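Local coordinates for protein ORF14 (PDB 2WPX) that binds acetyl-CoA and probably transfers acyl groups as a tandem GNAT-family acetyltransferase of the clavulanic acid biosynthesis pathway, at residues F52-P55 with A56-L59; Y193-P196 with V197-L200; Y220-Q223 with F224-M227. All blocks are in the same frame, centred on the assembly; numbering follows the deposited sequence.

All three contacts are local. Contact 1 is a surface turn joining helix 43-51 to strand 57-66; contacts 2 and 3, both partly buried, are turns of helices 191-199 and 222-230, which follow each other in the chain. Contact 3 lies between the others: F224 and M227 pack on P55 and P54 of contact 1, while Y220 lies on A194 and V197 of contact 2. Contacts 1 and 2 do not touch, their nearest atoms being about 12 Å apart. The chemistry follows position: proline rings and one threonine shape contact 1, main-chain helix bonds dominate contact 2, and contact 3 gathers an arginine and a tyrosine hydroxyl round the carboxylate of buried E225.

Contact 1: residues F52-P55 with A56-L59; sequences FAPP and ATAL
A polar contact between P54 and T57 closes the turn. The carbonyl O of P54 is approached twice by T57: its OG1 makes a hydrogen bond at 3.1 Å to P54 O, and its backbone N adds a weak one, at 3.2 Å to the same oxygen, with an N-H...O angle of only 124°. The hydroxyl does not arrive on a lone pair, since it stands 53° above the carbonyl plane. One oxygen therefore meets both the main chain and the side chain of the residue three places on. The rotation of T57 deserves caution, because its chi1 of 93° falls away from the usual staggered positions and the model brings CG2 too close to P55 O; the hydroxyl placement shares that doubt.

The van der Waals contacts divide into two. The P54 ring lies across the T57 side chain at about a right angle, with CG 3.3 Å from T57 OG1. Beyond it, A53 and L59 form the apolar pair. The A53 methyl points at the strand, and its CB comes 3.6 Å from L59 CD1 and equally near L59 CG. L59 holds CG anti to its carbonyl carbon, which turns the branched end back over A53.

Outside the segments, the backbones of A56 and A58 bond to D80 and L78, so the chain joins a sheet neighbour directly after turning. P54 and P55 pack against M227, Q223 and F224 of helix 222-230.

The CA atoms of P54 and T57 are 5.8 Å apart, within the limit for a beta turn. With P55 in the extended, polyproline-like region and A56 at positive phi, the turn is roughly type II, serving as the helix-to-strand connection between helix 43-51 and strand 57-66 of this GNAT-family domain.

Contact 2: residues Y193-P196 with V197-L200; sequences YAVP and VSEL
P196 carries much of this contact, and E199 folds back over it. CG of E199 sits between its own backbone N and carbonyl carbon, and the chain, extended from there, runs obliquely across the proline: OE1 ends 3.3 Å from P196 CA and 3.9 Å from P196 CG. Lacking an N-H, P196 leaves the preceding turn without a bond at this point, and the helix is kinked there. Its carbonyl still receives a bond, though a weak one, from L200 N at 3.2 Å.

V197 starts the regular bonding after the kink, its N donating to Y193 O at 2.9 Å and 154°. This is the i to i+4 pattern of an alpha helix, here the last two turns of helix 191-199, continued by S198 N to A194 O. Outside the two segments, the V197 side chain packs on L248 and Y251 of strand 247-256 and on Y220, so it faces the protein interior, and P196 and L200 also touch L248.

V195 contributes chiefly through its carbonyl. E199 N reaches V195 O at 2.9 Å. S198 OG, with chi1 of 73°, leans back to the same V195 O at 2.8 Å, with an angle of 123° at the oxygen.

Contact 3: residues Y220-Q223 with F224-M227; sequences YARQ and FETM
E225 of helix 222-230 meets Y220 and R222 in a domain of the GNAT family; R222 and E225 form an i to i+3 salt bridge. The buried carboxylate is well supplied with donors. OE1 accepts the Y220 hydroxyl, Y220 OH to E225 OE1 being 2.7 Å, from 44° above the carboxylate plane, and it also takes T189 N. OE2 is gripped side-on by R222, with NE at 3.1 Å and NH2 at 3.0 Å from E225 OE2, both from the same face of its plane. R222 NH2 gives a further bond to T189 O. The bends at chi2 and chi3 of R222 bring its guanidinium round beside E225. Two N-H groups of one guanidinium on OE2 would be expected to stabilise the ionised carboxylate.

Main-chain acceptors are met in turn: F224 N to A221 O, T226 N to R222 O (157° at the hydrogen) and M227 N to Q223 O at 2.8 Å. The A221 methyl lies against the F224 ring, CB to CD2 3.5 Å. Over one face of the R222 guanidinium sits Y220 CE2, 4.0 Å above the plane and offset toward its rim.

Contact 1: residues F52-P55 with A56-L59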
loop_
_atom_site.group_PDB
_atom_site.type_symbol
_atom_site.label_atom_id
_atom_site.label_comp_id
_atom_site.label_asym_id
_atom_site.label_seq_id
_atom_site.Cartn_x
_atom_site.Cartn_y
_atom_site.Cartn_z
ATOM N N PHE A 52 0.479 9.200 12.684
ATOM C CA PHE A 52 -0.619 9.570 11.802
ATOM C C PHE A 52 -1.187 8.342 11.151
ATOM O O PHE A 52 -0.620 7.828 10.205
ATOM C CB PHE A 52 -0.133 10.516 10.725
ATOM C CG PHE A 52 0.589 11.698 11.257
ATOM C CD1 PHE A 52 1.949 11.804 11.127
ATOM C CD2 PHE A 52 -0.105 12.723 11.884
ATOM C CE1 PHE A 52 2.622 12.962 11.634
ATOM C CE2 PHE A 52 0.541 13.829 12.375
ATOM C CZ PHE A 52 1.915 13.949 12.249
ATOM N N ALA A 53 -2.311 7.882 11.677
ATOM C CA ALA A 53 -2.874 6.674 11.209
ATOM C C ALA A 53 -3.933 7.017 10.178
ATOM O O ALA A 53 -4.408 8.179 10.074
ATOM C CB ALA A 53 -3.480 5.853 12.384
ATOM N N PRO A 54 -4.317 5.997 9.406
ATOM C CA PRO A 54 -5.370 6.170 8.416
ATOM C C PRO A 54 -6.657 6.366 9.163
ATOM O O PRO A 54 -6.752 6.073 10.392
ATOM C CB PRO A 54 -5.413 4.851 7.643
ATOM C CG PRO A 54 -4.525 3.822 8.451
ATOM C CD PRO A 54 -3.687 4.667 9.418
ATOM N N PRO A 55 -7.635 6.893 8.432
ATOM C CA PRO A 55 -8.895 7.259 8.936
ATOM C C PRO A 55 -9.567 6.147 9.733
ATOM O O PRO A 55 -9.542 4.972 9.357
ATOM C CB PRO A 55 -9.659 7.582 7.653
ATOM C CG PRO A 55 -8.552 8.143 6.770
ATOM C CD PRO A 55 -7.469 7.273 7.013
ATOM N N ALA A 56 -10.193 6.579 10.823
ATOM C CA ALA A 56 -10.971 5.702 11.664
ATOM C C ALA A 56 -10.185 4.442 11.903
ATOM O O ALA A 56 -10.716 3.362 11.834
ATOM C CB ALA A 56 -12.313 5.369 10.990
ATOM N N THR A 57 -8.902 4.572 12.188
ATOM C CA THR A 57 -8.234 3.385 12.562
ATOM C C THR A 57 -7.269 3.641 13.696
ATOM O O THR A 57 -6.596 4.697 13.727
ATOM C CB THR A 57 -7.656 2.700 11.337
ATOM O OG1 THR A 57 -6.317 3.108 11.130
ATOM C CG2 THR A 57 -8.450 3.068 10.134
ATOM N N ALA A 58 -7.211 2.691 14.629
ATOM C CA ALA A 58 -6.268 2.763 15.747
ATOM C C ALA A 58 -5.041 1.948 15.385
ATOM O O ALA A 58 -5.160 1.002 14.625
ATOM C CB ALA A 58 -6.911 2.209 17.008
ATOM N N LEU A 59 -3.886 2.282 15.950
ATOM C CA LEU A 59 -2.662 1.463 15.842
ATOM C C LEU A 59 -2.244 0.904 17.183
ATOM O O LEU A 59 -2.433 1.549 18.218
ATOM C CB LEU A 59 -1.492 2.265 15.320
ATOM C CG LEU A 59 -1.853 3.180 14.159
ATOM C CD1 LEU A 59 -0.750 4.138 13.954
ATOM C CD2 LEU A 59 -2.051 2.307 12.887
#

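Contact 2: residues Y193-P196 with V197-L200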
loop_
_atom_site.group_PDB
_atom_site.type_symbol
_atom_site.label_atom_id
_atom_site.label_comp_id
_atom_site.label_asym_id
_atom_site.label_seq_id
_atom_site.Cartn_x
_atom_site.Cartn_y
_atom_site.Cartn_z
ATOM N N TYR A 193 -13.292 18.618 -6.912
ATOM C CA TYR A 193 -13.171 17.227 -7.360
ATOM C C TYR A 193 -13.253 16.164 -6.307
ATOM O O TYR A 193 -13.164 14.989 -6.647
ATOM C CB TYR A 193 -11.915 16.963 -8.159
ATOM C CG TYR A 193 -11.770 17.871 -9.317
ATOM C CD1 TYR A 193 -10.756 18.793 -9.350
ATOM C CD2 TYR A 193 -12.659 17.848 -10.343
ATOM C CE1 TYR A 193 -10.615 19.663 -10.402
ATOM C CE2 TYR A 193 -12.533 18.728 -11.381
ATOM C CZ TYR A 193 -11.503 19.623 -11.396
ATOM O OH TYR A 193 -11.330 20.484 -12.432
ATOM N N ALA A 194 -13.463 16.575 -5.067
ATOM C CA ALA A 194 -13.496 15.684 -3.949
ATOM C C ALA A 194 -14.706 14.778 -3.992
ATOM O O ALA A 194 -14.585 13.524 -3.961
ATOM C CB ALA A 194 -13.459 16.513 -2.590
ATOM N N VAL A 195 -15.900 15.378 -4.054
ATOM C CA VAL A 195 -17.096 14.511 -4.113
ATOM C C VAL A 195 -17.128 13.659 -5.420
ATOM O O VAL A 195 -17.457 12.490 -5.372
ATOM C CB VAL A 195 -18.414 15.266 -3.829
ATOM C CG1 VAL A 195 -19.628 14.388 -4.095
ATOM C CG2 VAL A 195 -18.433 15.716 -2.368
ATOM N N PRO A 196 -16.755 14.249 -6.575
ATOM C CA PRO A 196 -16.720 13.477 -7.813
ATOM C C PRO A 196 -15.735 12.289 -7.737
ATOM O O PRO A 196 -16.031 11.226 -8.279
ATOM C CB PRO A 196 -16.279 14.514 -8.849
ATOM C CG PRO A 196 -16.908 15.831 -8.319
ATOM C CD PRO A 196 -16.809 15.709 -6.815
ATOM N N VAL A 197 -14.581 12.494 -7.107
ATOM C CA VAL A 197 -13.670 11.430 -6.840
ATOM C C VAL A 197 -14.325 10.328 -5.997
ATOM O O VAL A 197 -14.076 9.122 -6.198
ATOM C CB VAL A 197 -12.352 11.940 -6.136
ATOM C CG1 VAL A 197 -11.685 10.825 -5.320
ATOM C CG2 VAL A 197 -11.381 12.471 -7.152
ATOM N N SER A 198 -15.127 10.709 -5.019
ATOM C CA SER A 198 -15.631 9.668 -4.184
ATOM C C SER A 198 -16.769 8.923 -4.883
ATOM O O SER A 198 -16.975 7.743 -4.611
ATOM C CB SER A 198 -16.066 10.225 -2.839
ATOM O OG SER A 198 -17.255 10.945 -3.024
ATOM N N GLU A 199 -17.501 9.583 -5.780
ATOM C CA GLU A 199 -18.592 8.901 -6.451
ATOM C C GLU A 199 -18.043 8.020 -7.592
ATOM O O GLU A 199 -18.769 7.246 -8.224
ATOM C CB GLU A 199 -19.728 9.874 -6.883
ATOM C CG GLU A 199 -19.284 11.151 -7.639
ATOM C CD GLU A 199 -20.365 12.276 -7.715
ATOM O OE1 GLU A 199 -20.006 13.439 -8.016
ATOM O OE2 GLU A 199 -21.564 12.007 -7.476
ATOM N N LEU A 200 -16.747 8.134 -7.848
ATOM C CA LEU A 200 -16.111 7.195 -8.753
ATOM C C LEU A 200 -15.699 5.930 -7.990
ATOM O O LEU A 200 -14.604 5.435 -8.219
ATOM C CB LEU A 200 -14.876 7.817 -9.422
ATOM C CG LEU A 200 -14.827 8.269 -10.887
ATOM C CD1 LEU A 200 -15.906 9.273 -11.219
ATOM C CD2 LEU A 200 -13.470 8.861 -11.159
#

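Contact 3: residues Y220-Q223 with F224-M227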
loop_
_atom_site.group_PDB
_atom_site.type_symbol
_atom_site.label_atom_id
_atom_site.label_comp_id
_atom_site.label_asym_id
_atom_site.label_seq_id
_atom_site.Cartn_x
_atom_site.Cartn_y
_atom_site.Cartn_z
ATOM N N TYR A 220 -14.997 11.629 0.525
ATOM C CA TYR A 220 -13.607 11.858 0.361
ATOM C C TYR A 220 -13.100 12.098 1.791
ATOM O O TYR A 220 -13.729 12.852 2.548
ATOM C CB TYR A 220 -13.375 13.073 -0.548
ATOM C CG TYR A 220 -11.927 13.214 -0.968
ATOM C CD1 TYR A 220 -11.446 12.563 -2.100
ATOM C CD2 TYR A 220 -11.033 13.962 -0.202
ATOM C CE1 TYR A 220 -10.118 12.634 -2.446
ATOM C CE2 TYR A 220 -9.706 14.089 -0.564
ATOM C CZ TYR A 220 -9.257 13.405 -1.690
ATOM O OH TYR A 220 -7.948 13.516 -2.054
ATOM N N ALA A 221 -12.010 11.431 2.175
ATOM C CA ALA A 221 -11.514 11.502 3.528
ATOM C C ALA A 221 -10.220 12.278 3.548
ATOM O O ALA A 221 -9.187 11.780 3.188
ATOM C CB ALA A 221 -11.298 10.134 4.065
ATOM N N ARG A 222 -10.329 13.524 3.978
ATOM C CA ARG A 222 -9.249 14.430 4.087
ATOM C C ARG A 222 -8.134 13.905 4.975
ATOM O O ARG A 222 -7.007 14.344 4.887
ATOM C CB ARG A 222 -9.789 15.705 4.685
ATOM C CG ARG A 222 -9.797 16.889 3.809
ATOM C CD ARG A 222 -10.667 16.952 2.585
ATOM N NE ARG A 222 -9.733 17.444 1.600
ATOM C CZ ARG A 222 -9.979 18.025 0.430
ATOM N NH1 ARG A 222 -11.187 18.313 -0.015
ATOM N NH2 ARG A 222 -8.923 18.341 -0.299
ATOM N N GLN A 223 -8.466 12.966 5.850
ATOM C CA GLN A 223 -7.500 12.438 6.772
ATOM C C GLN A 223 -6.460 11.578 6.051
ATOM O O GLN A 223 -5.333 11.464 6.508
ATOM C CB GLN A 223 -8.192 11.663 7.897
ATOM C CG GLN A 223 -7.303 11.462 9.077
ATOM C CD GLN A 223 -7.985 10.801 10.273
ATOM O OE1 GLN A 223 -9.196 10.840 10.423
ATOM N NE2 GLN A 223 -7.189 10.209 11.130
ATOM N N PHE A 224 -6.850 10.983 4.929
ATOM C CA PHE A 224 -5.913 10.318 4.047
ATOM C C PHE A 224 -4.830 11.285 3.595
ATOM O O PHE A 224 -3.647 10.994 3.705
ATOM C CB PHE A 224 -6.621 9.732 2.826
ATOM C CG PHE A 224 -7.264 8.428 3.074
ATOM C CD1 PHE A 224 -6.509 7.337 3.494
ATOM C CD2 PHE A 224 -8.639 8.251 2.859
ATOM C CE1 PHE A 224 -7.133 6.085 3.742
ATOM C CE2 PHE A 224 -9.243 7.024 3.062
ATOM C CZ PHE A 224 -8.498 5.943 3.526
ATOM N N GLU A 225 -5.256 12.437 3.085
ATOM C CA GLU A 225 -4.329 13.491 2.706
ATOM C C GLU A 225 -3.452 13.944 3.875
ATOM O O GLU A 225 -2.271 14.106 3.695
ATOM C CB GLU A 225 -5.063 14.708 2.135
ATOM C CG GLU A 225 -5.859 14.417 0.908
ATOM C CD GLU A 225 -6.481 15.633 0.266
ATOM O OE1 GLU A 225 -6.641 15.593 -0.953
ATOM O OE2 GLU A 225 -6.822 16.623 0.981
ATOM N N THR A 226 -4.043 14.164 5.053
ATOM C CA THR A 226 -3.247 14.634 6.187
ATOM C C THR A 226 -2.266 13.562 6.694
ATOM O O THR A 226 -1.155 13.917 7.097
ATOM C CB THR A 226 -4.077 15.225 7.368
ATOM O OG1 THR A 226 -4.766 14.181 8.080
ATOM C CG2 THR A 226 -5.070 16.247 6.851
ATOM N N MET A 227 -2.672 12.286 6.632
ATOM C CA MET A 227 -1.807 11.171 7.003
ATOM C C MET A 227 -0.544 11.136 6.112
ATOM O O MET A 227 0.567 11.006 6.608
ATOM C CB MET A 227 -2.568 9.838 6.967
ATOM C CG MET A 227 -1.702 8.613 7.052
ATOM S SD MET A 227 -2.526 7.124 6.505
ATOM C CE MET A 227 -2.601 7.478 4.738
#